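PDB 4ZOY: Sqt1 from Chaetomium thermophilum, which probably acts as a dedicated WD40-propeller chaperone that captures a newly made ribosomal protein while it is still being translated. Local coordinates for residues V237-T240 with N241-R245; F355-S358 with R359-L363; H448-G451 with Q452-G455. All coordinates share one frame; numbering follows the deposited sequence.

Interaction 1: residues V237-T240 with N241-R245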
loop_
_atom_site.group_PDB
_atom_site.type_symbol
_atom_site.label_atom_id
_atom_site.label_comp_id
_atom_site.label_asym_id
_atom_site.label_seq_id
_atom_site.Cartn_x
_atom_site.Cartn_y
_atom_site.Cartn_z
ATOM N N VAL A 237 6.795 -18.105 9.463
ATOM C CA VAL A 237 8.125 -17.493 9.533
ATOM C C VAL A 237 8.119 -16.468 10.654
ATOM O O VAL A 237 7.195 -15.656 10.751
ATOM C CB VAL A 237 8.528 -16.778 8.213
ATOM C CG1 VAL A 237 9.799 -15.937 8.413
ATOM C CG2 VAL A 237 8.712 -17.762 7.092
ATOM N N SER A 238 9.133 -16.516 11.511
ATOM C CA SER A 238 9.360 -15.495 12.521
ATOM C C SER A 238 10.854 -15.209 12.569
ATOM O O SER A 238 11.649 -16.097 12.895
ATOM C CB SER A 238 8.854 -15.940 13.901
ATOM O OG SER A 238 7.439 -15.860 13.990
ATOM N N LEU A 239 11.238 -13.984 12.223
ATOM C CA LEU A 239 12.638 -13.573 12.245
ATOM C C LEU A 239 12.769 -12.273 13.017
ATOM O O LEU A 239 11.953 -11.355 12.860
ATOM C CB LEU A 239 13.181 -13.420 10.826
ATOM C CG LEU A 239 13.303 -14.731 10.051
ATOM C CD1 LEU A 239 13.483 -14.459 8.572
ATOM C CD2 LEU A 239 14.481 -15.544 10.592
ATOM N N THR A 240 13.786 -12.193 13.868
ATOM C CA THR A 240 13.948 -11.037 14.728
ATOM C C THR A 240 15.374 -10.522 14.730
ATOM O O THR A 240 16.228 -11.009 13.982
ATOM C CB THR A 240 13.561 -11.340 16.190
ATOM O OG1 THR A 240 14.551 -12.200 16.770
ATOM C CG2 THR A 240 12.187 -12.000 16.277
ATOM N N ASN A 241 15.626 -9.547 15.600
ATOM C CA ASN A 241 16.925 -8.885 15.693
ATOM C C ASN A 241 18.064 -9.812 16.124
ATOM O O ASN A 241 19.234 -9.512 15.878
ATOM C CB ASN A 241 16.841 -7.691 16.655
ATOM C CG ASN A 241 16.302 -8.071 18.028
ATOM O OD1 ASN A 241 15.775 -9.165 18.228
ATOM N ND2 ASN A 241 16.424 -7.155 18.982
ATOM N N VAL A 242 17.731 -10.931 16.759
ATOM C CA VAL A 242 18.757 -11.878 17.187
ATOM C C VAL A 242 19.260 -12.730 16.024
ATOM O O VAL A 242 20.324 -13.340 16.110
ATOM C CB VAL A 242 18.244 -12.797 18.316
ATOM C CG1 VAL A 242 17.526 -11.975 19.370
ATOM C CG2 VAL A 242 17.323 -13.867 17.765
ATOM N N ASP A 243 18.496 -12.765 14.937
ATOM C CA ASP A 243 18.910 -13.469 13.733
ATOM C C ASP A 243 19.843 -12.561 12.919
ATOM O O ASP A 243 19.389 -11.719 12.144
ATOM C CB ASP A 243 17.683 -13.903 12.914
ATOM C CG ASP A 243 16.740 -14.829 13.697
ATOM O OD1 ASP A 243 17.141 -15.978 13.989
ATOM O OD2 ASP A 243 15.587 -14.432 13.999
ATOM N N GLN A 244 21.148 -12.736 13.114
ATOM C CA GLN A 244 22.167 -11.819 12.604
ATOM C C GLN A 244 22.143 -11.636 11.088
ATOM O O GLN A 244 22.476 -10.572 10.573
ATOM C CB GLN A 244 23.559 -12.307 13.020
ATOM C CG GLN A 244 23.904 -12.043 14.478
ATOM C CD GLN A 244 25.140 -12.796 14.934
ATOM O OE1 GLN A 244 25.485 -13.838 14.377
ATOM N NE2 GLN A 244 25.811 -12.271 15.952
ATOM N N ARG A 245 21.752 -12.683 10.377
ATOM C CA ARG A 245 21.731 -12.647 8.922
ATOM C C ARG A 245 20.485 -11.888 8.439
ATOM O O ARG A 245 20.389 -11.494 7.272
ATOM C CB ARG A 245 21.795 -14.081 8.368
ATOM C CG ARG A 245 21.508 -14.231 6.902
ATOM C CD ARG A 245 22.418 -13.309 6.118
ATOM N NE ARG A 245 22.096 -13.328 4.701
ATOM C CZ ARG A 245 22.752 -12.638 3.778
ATOM N NH1 ARG A 245 23.751 -11.840 4.137
ATOM N NH2 ARG A 245 22.398 -12.726 2.496
HETATM O O HOH W 1 13.540 -16.471 14.779
#

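Interaction 2: residues F355-S358 with R359-L363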
loop_
_atom_site.group_PDB
_atom_site.type_symbol
_atom_site.label_atom_id
_atom_site.label_comp_id
_atom_site.label_asym_id
_atom_site.label_seq_id
_atom_site.Cartn_x
_atom_site.Cartn_y
_atom_site.Cartn_z
ATOM N N PHE A 355 15.442 -5.165 -9.150
ATOM C CA PHE A 355 16.219 -6.403 -9.025
ATOM C C PHE A 355 15.578 -7.540 -9.822
ATOM O O PHE A 355 14.347 -7.639 -9.901
ATOM C CB PHE A 355 16.324 -6.805 -7.553
ATOM C CG PHE A 355 16.893 -5.734 -6.674
ATOM C CD1 PHE A 355 18.264 -5.629 -6.506
ATOM C CD2 PHE A 355 16.063 -4.831 -6.011
ATOM C CE1 PHE A 355 18.807 -4.651 -5.695
ATOM C CE2 PHE A 355 16.602 -3.835 -5.203
ATOM C CZ PHE A 355 17.977 -3.746 -5.039
ATOM N N ASP A 356 16.412 -8.409 -10.386
ATOM C CA ASP A 356 15.947 -9.561 -11.163
ATOM C C ASP A 356 15.719 -10.784 -10.269
ATOM O O ASP A 356 16.666 -11.414 -9.793
ATOM C CB ASP A 356 16.957 -9.877 -12.267
ATOM C CG ASP A 356 16.740 -9.042 -13.531
ATOM O OD1 ASP A 356 15.842 -8.167 -13.545
ATOM O OD2 ASP A 356 17.471 -9.274 -14.518
ATOM N N THR A 357 14.454 -11.111 -10.026
ATOM C CA THR A 357 14.100 -12.124 -9.044
ATOM C C THR A 357 14.471 -13.537 -9.485
ATOM O O THR A 357 14.542 -14.429 -8.650
ATOM C CB THR A 357 12.591 -12.077 -8.725
ATOM O OG1 THR A 357 11.842 -12.431 -9.896
ATOM C CG2 THR A 357 12.185 -10.676 -8.282
ATOM N N SER A 358 14.705 -13.731 -10.780
ATOM C CA SER A 358 15.091 -15.042 -11.282
ATOM C C SER A 358 16.605 -15.138 -11.433
ATOM O O SER A 358 17.113 -16.111 -11.980
ATOM C CB SER A 358 14.409 -15.339 -12.617
ATOM O OG SER A 358 14.834 -14.428 -13.616
ATOM N N ARG A 359 17.326 -14.144 -10.924
ATOM C CA ARG A 359 18.786 -14.121 -11.039
ATOM C C ARG A 359 19.455 -13.718 -9.728
ATOM O O ARG A 359 20.347 -12.867 -9.705
ATOM C CB ARG A 359 19.208 -13.177 -12.164
ATOM C CG ARG A 359 18.632 -13.545 -13.520
ATOM C CD ARG A 359 18.984 -12.505 -14.573
ATOM N NE ARG A 359 20.401 -12.197 -14.506
ATOM C CZ ARG A 359 20.926 -11.003 -14.240
ATOM N NH1 ARG A 359 20.176 -9.917 -14.056
ATOM N NH2 ARG A 359 22.238 -10.894 -14.191
ATOM N N SER A 360 19.024 -14.350 -8.641
ATOM C CA SER A 360 19.553 -14.072 -7.305
ATOM C C SER A 360 19.433 -12.596 -6.952
ATOM O O SER A 360 20.261 -12.051 -6.222
ATOM C CB SER A 360 21.012 -14.537 -7.191
ATOM O OG SER A 360 21.424 -14.552 -5.832
ATOM N N PHE A 361 18.378 -11.967 -7.463
ATOM C CA PHE A 361 18.104 -10.565 -7.171
ATOM C C PHE A 361 19.285 -9.679 -7.569
ATOM O O PHE A 361 19.591 -8.666 -6.913
ATOM C CB PHE A 361 17.709 -10.403 -5.704
ATOM C CG PHE A 361 16.360 -10.995 -5.403
ATOM C CD1 PHE A 361 16.220 -12.358 -5.203
ATOM C CD2 PHE A 361 15.226 -10.192 -5.371
ATOM C CE1 PHE A 361 14.964 -12.918 -4.965
ATOM C CE2 PHE A 361 13.977 -10.737 -5.135
ATOM C CZ PHE A 361 13.844 -12.102 -4.935
ATOM N N ALA A 362 19.918 -10.048 -8.682
ATOM C CA ALA A 362 20.919 -9.182 -9.302
ATOM C C ALA A 362 20.308 -7.826 -9.610
ATOM O O ALA A 362 19.111 -7.713 -9.889
ATOM C CB ALA A 362 21.464 -9.803 -10.578
ATOM N N LEU A 363 21.131 -6.793 -9.565
ATOM C CA LEU A 363 20.655 -5.450 -9.855
ATOM C C LEU A 363 20.413 -5.259 -11.340
ATOM O O LEU A 363 21.308 -5.481 -12.168
ATOM C CB LEU A 363 21.656 -4.415 -9.351
ATOM C CG LEU A 363 21.314 -2.941 -9.571
ATOM C CD1 LEU A 363 20.047 -2.591 -8.811
ATOM C CD2 LEU A 363 22.477 -2.115 -9.055
#

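Interaction 3: residues H448-G451 with Q452-G455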
loop_
_atom_site.group_PDB
_atom_site.type_symbol
_atom_site.label_atom_id
_atom_site.label_comp_id
_atom_site.label_asym_id
_atom_site.label_seq_id
_atom_site.Cartn_x
_atom_site.Cartn_y
_atom_site.Cartn_z
ATOM N N HIS A 448 1.225 18.880 -7.553
ATOM C CA HIS A 448 1.389 19.027 -6.114
ATOM C C HIS A 448 2.550 19.959 -5.836
ATOM O O HIS A 448 3.455 20.092 -6.649
ATOM C CB HIS A 448 1.646 17.678 -5.425
ATOM C CG HIS A 448 0.423 16.825 -5.290
ATOM N ND1 HIS A 448 -0.491 16.991 -4.277
ATOM C CD2 HIS A 448 -0.015 15.781 -6.035
ATOM C CE1 HIS A 448 -1.464 16.100 -4.415
ATOM N NE2 HIS A 448 -1.190 15.351 -5.465
ATOM N N ARG A 449 2.526 20.593 -4.671
ATOM C CA ARG A 449 3.715 21.268 -4.196
ATOM C C ARG A 449 4.760 20.231 -3.810
ATOM O O ARG A 449 4.424 19.096 -3.432
ATOM C CB ARG A 449 3.388 22.178 -3.003
ATOM C CG ARG A 449 2.719 23.496 -3.412
ATOM C CD ARG A 449 1.550 23.850 -2.461
ATOM N NE ARG A 449 2.012 24.047 -1.109
ATOM C CZ ARG A 449 1.266 24.073 -0.006
ATOM N NH1 ARG A 449 -0.059 23.914 -0.008
ATOM N NH2 ARG A 449 1.890 24.270 1.130
ATOM N N SER A 450 6.026 20.618 -3.908
ATOM C CA SER A 450 7.121 19.812 -3.386
ATOM C C SER A 450 7.132 19.861 -1.864
ATOM O O SER A 450 6.505 20.735 -1.264
ATOM C CB SER A 450 8.458 20.315 -3.921
ATOM O OG SER A 450 8.767 21.577 -3.330
ATOM N N GLY A 451 7.855 18.938 -1.234
ATOM C CA GLY A 451 8.014 18.976 0.209
ATOM C C GLY A 451 8.621 20.284 0.696
ATOM O O GLY A 451 8.229 20.807 1.739
ATOM N N GLN A 452 9.565 20.814 -0.077
ATOM C CA GLN A 452 10.239 22.071 0.258
ATOM C C GLN A 452 9.263 23.249 0.325
ATOM O O GLN A 452 9.548 24.272 0.966
ATOM C CB GLN A 452 11.344 22.376 -0.758
ATOM C CG GLN A 452 12.587 21.488 -0.658
ATOM C CD GLN A 452 12.400 20.088 -1.245
ATOM O OE1 GLN A 452 11.406 19.798 -1.917
ATOM N NE2 GLN A 452 13.375 19.215 -0.997
ATOM N N GLU A 453 8.116 23.105 -0.332
ATOM C CA GLU A 453 7.080 24.134 -0.334
ATOM C C GLU A 453 5.852 23.731 0.480
ATOM O O GLU A 453 4.797 24.366 0.394
ATOM C CB GLU A 453 6.667 24.463 -1.772
ATOM C CG GLU A 453 7.806 24.980 -2.648
ATOM C CD GLU A 453 8.427 26.265 -2.123
ATOM O OE1 GLU A 453 7.716 27.059 -1.467
ATOM O OE2 GLU A 453 9.636 26.475 -2.361
ATOM N N GLY A 454 5.975 22.669 1.273
ATOM C CA GLY A 454 4.890 22.259 2.145
ATOM C C GLY A 454 3.977 21.200 1.558
ATOM O O GLY A 454 2.875 20.995 2.059
ATOM N N GLY A 455 4.440 20.533 0.499
ATOM C CA GLY A 455 3.670 19.482 -0.153
ATOM C C GLY A 455 4.333 18.117 -0.099
ATOM O O GLY A 455 4.893 17.713 0.922
#

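Interaction 1: residues V237-T240 with N241-R245
With chi1 at 71°, Thr240 holds OG1 between its own backbone N and carbonyl carbon, facing the chain that follows. Asp243 has CG beside its backbone N and opposite its carbonyl carbon (chi1 -59°), which folds the carboxylate back over the start of the same turn. The two residues are the first and last of a type I beta turn, and they hold each other in both directions. Asp243 N donates to Thr240 O at 3.0 Å. In return, Thr240 N gives a nearly straight bond (176°) to Asp243 OD2 at 2.9 Å, meeting the anti lone pair, the one turned away from OD1. An aspartate suits this last position because its short arm reaches just one turn back. Threonine suits the first: OG1 accepts a weak bond from Val242 N at 3.4 Å, close to an ST turn, while CG2 of Val242 lies alongside the same oxygen, also at 3.4 Å. A water donates to Asp243 OD2 at 3.0 Å and to Ser238 O at 2.7 Å, tying the carboxylate to the strand as well; together the N-H and the water probably offset its charge. Leu239 crosses Asp243 at about a right angle, its CD2 3.8 Å from OD2. The leucine itself is occupied elsewhere, packing on Phe246, Val276 and Ile320. The Asp243 side chain thus reaches back to Thr240 N across the type I turn, while the backbone bond runs the other way. The turn closes strand 235-239, the outermost strand of one blade, and leads the chain toward strand 252-257 of the next, the blade-to-blade connection typical of a WD40 beta-propeller.

Interaction 2: residues F355-S358 with R359-L363
The hairpin joining strands 352-356 and 362-367, the two outer strands of a propeller blade, is closed here by residues Phe355 to Leu363, and Phe355-Asp356 stands where WD repeats carry their Trp-Asp dipeptide. Asp356 N donates to Ala362 O at 2.8 Å. Beyond it a type I turn runs from Asp356 to Arg359, with Arg359 N bonded to Asp356 O at 3.0 Å; Phe361 N adds a weak bond to that same carbonyl. Asp356 and Arg359 point the same way, side by side. The arginine chain bends at chi3 (48°), bringing NH1 2.8 Å from Asp356 OD2 in a salt bridge made by a single nitrogen. OD2 lies near the guanidinium plane, but NH1 meets the anti side of the carboxylate from outside its plane, and the two flat groups stand 80° apart. Asp356 is well used, since OD1 forms a second salt bridge with Arg364. An apolar contact backs the turn: CA of Thr357 makes a CH-pi contact over the face of the Phe361 ring, 4.0 Å from the centroid, and the threonine's methyl branch brings CG2 to CE2 of that ring at 3.6 Å. Phe355 CE1 touches Leu363 CD1 at 3.9 Å. Both phenylalanines are large enough to reach past their own blade: Phe355 packs on Leu324 and Ile273, while Phe361 lies against Ala322 and Ile275 and, within its own sheet, Leu343, so that the hairpin is pressed onto strands 320-324 and 273-277 of the preceding blade.

Interaction 3: residues H448-G451 with Q452-G455
Arg449 reaches round to the backbone of Glu453 and grips its carbonyl oxygen side-on with two nitrogens, NE at 3.2 Å and NH2 at 3.0 Å. Glu453 O lies in the guanidinium plane; NH2 meets it on a lone pair in the carbonyl plane, whereas NE comes from above that plane. Bends at chi2 and chi3 curl the arginine into this position, with one guanidinium face over Gly454 O. The tight part of the contact is the backbone of the turn. Ser450 O takes Gly455 N at 2.7 Å and Glu453 N at 3.0 Å, from opposite faces of its plane, and Gly454 N donates to Gly451 O at 3.0 Å. The bond from Gly455 back to Ser450, spanning five residues, together with that from Gly454 to Gly451, makes a Schellman motif, which ends a single turn of 3-10 helix. Gly454 takes the left-handed conformation that the motif needs (phi 94°), one easily adopted by glycine. At Gly455 the bare CA can lie 3.4 Å from Arg449 O. This turn belongs to the loop between strand 441-445, the outer edge of one blade, and strand 457-461, which begins the next. Just before it, His448 bonds to Thr471 and Asp475 in a network like that of other WD repeats, and Asp475 also receives Arg449 N. The outer side is looser. Ser450 OG stands 3.5 Å from Gln452 OE1 in a weak, unsettled pairing, while Gln452 NE2 bonds to Asp374. Glu453 leads its carboxylate away from the loop, OE1 staying 6.5 Å from Arg449 NE, so the opposite charges do not meet.

Eight four-stranded sheets form the propeller, and the three contacts mark turns at the outer parts of its blades. Interactions 1 and 3 are surface contacts, and both lie in blade-to-blade connections, interaction 1 where the outermost strand ends, interaction 3 just before the first strand of the next blade; their centres lie 38 Å apart. Interaction 2, partly buried, instead links two strands within one blade. Chemistry follows place: a carboxylate receives a backbone N-H in 237-245, a guanidinium holds a backbone carbonyl in 448-455, and acid meets base directly in 355-363, where aromatic rings also join the packing between blades. Interactions 1 and 2 approach to about 9 Å between nearest atoms, without touching.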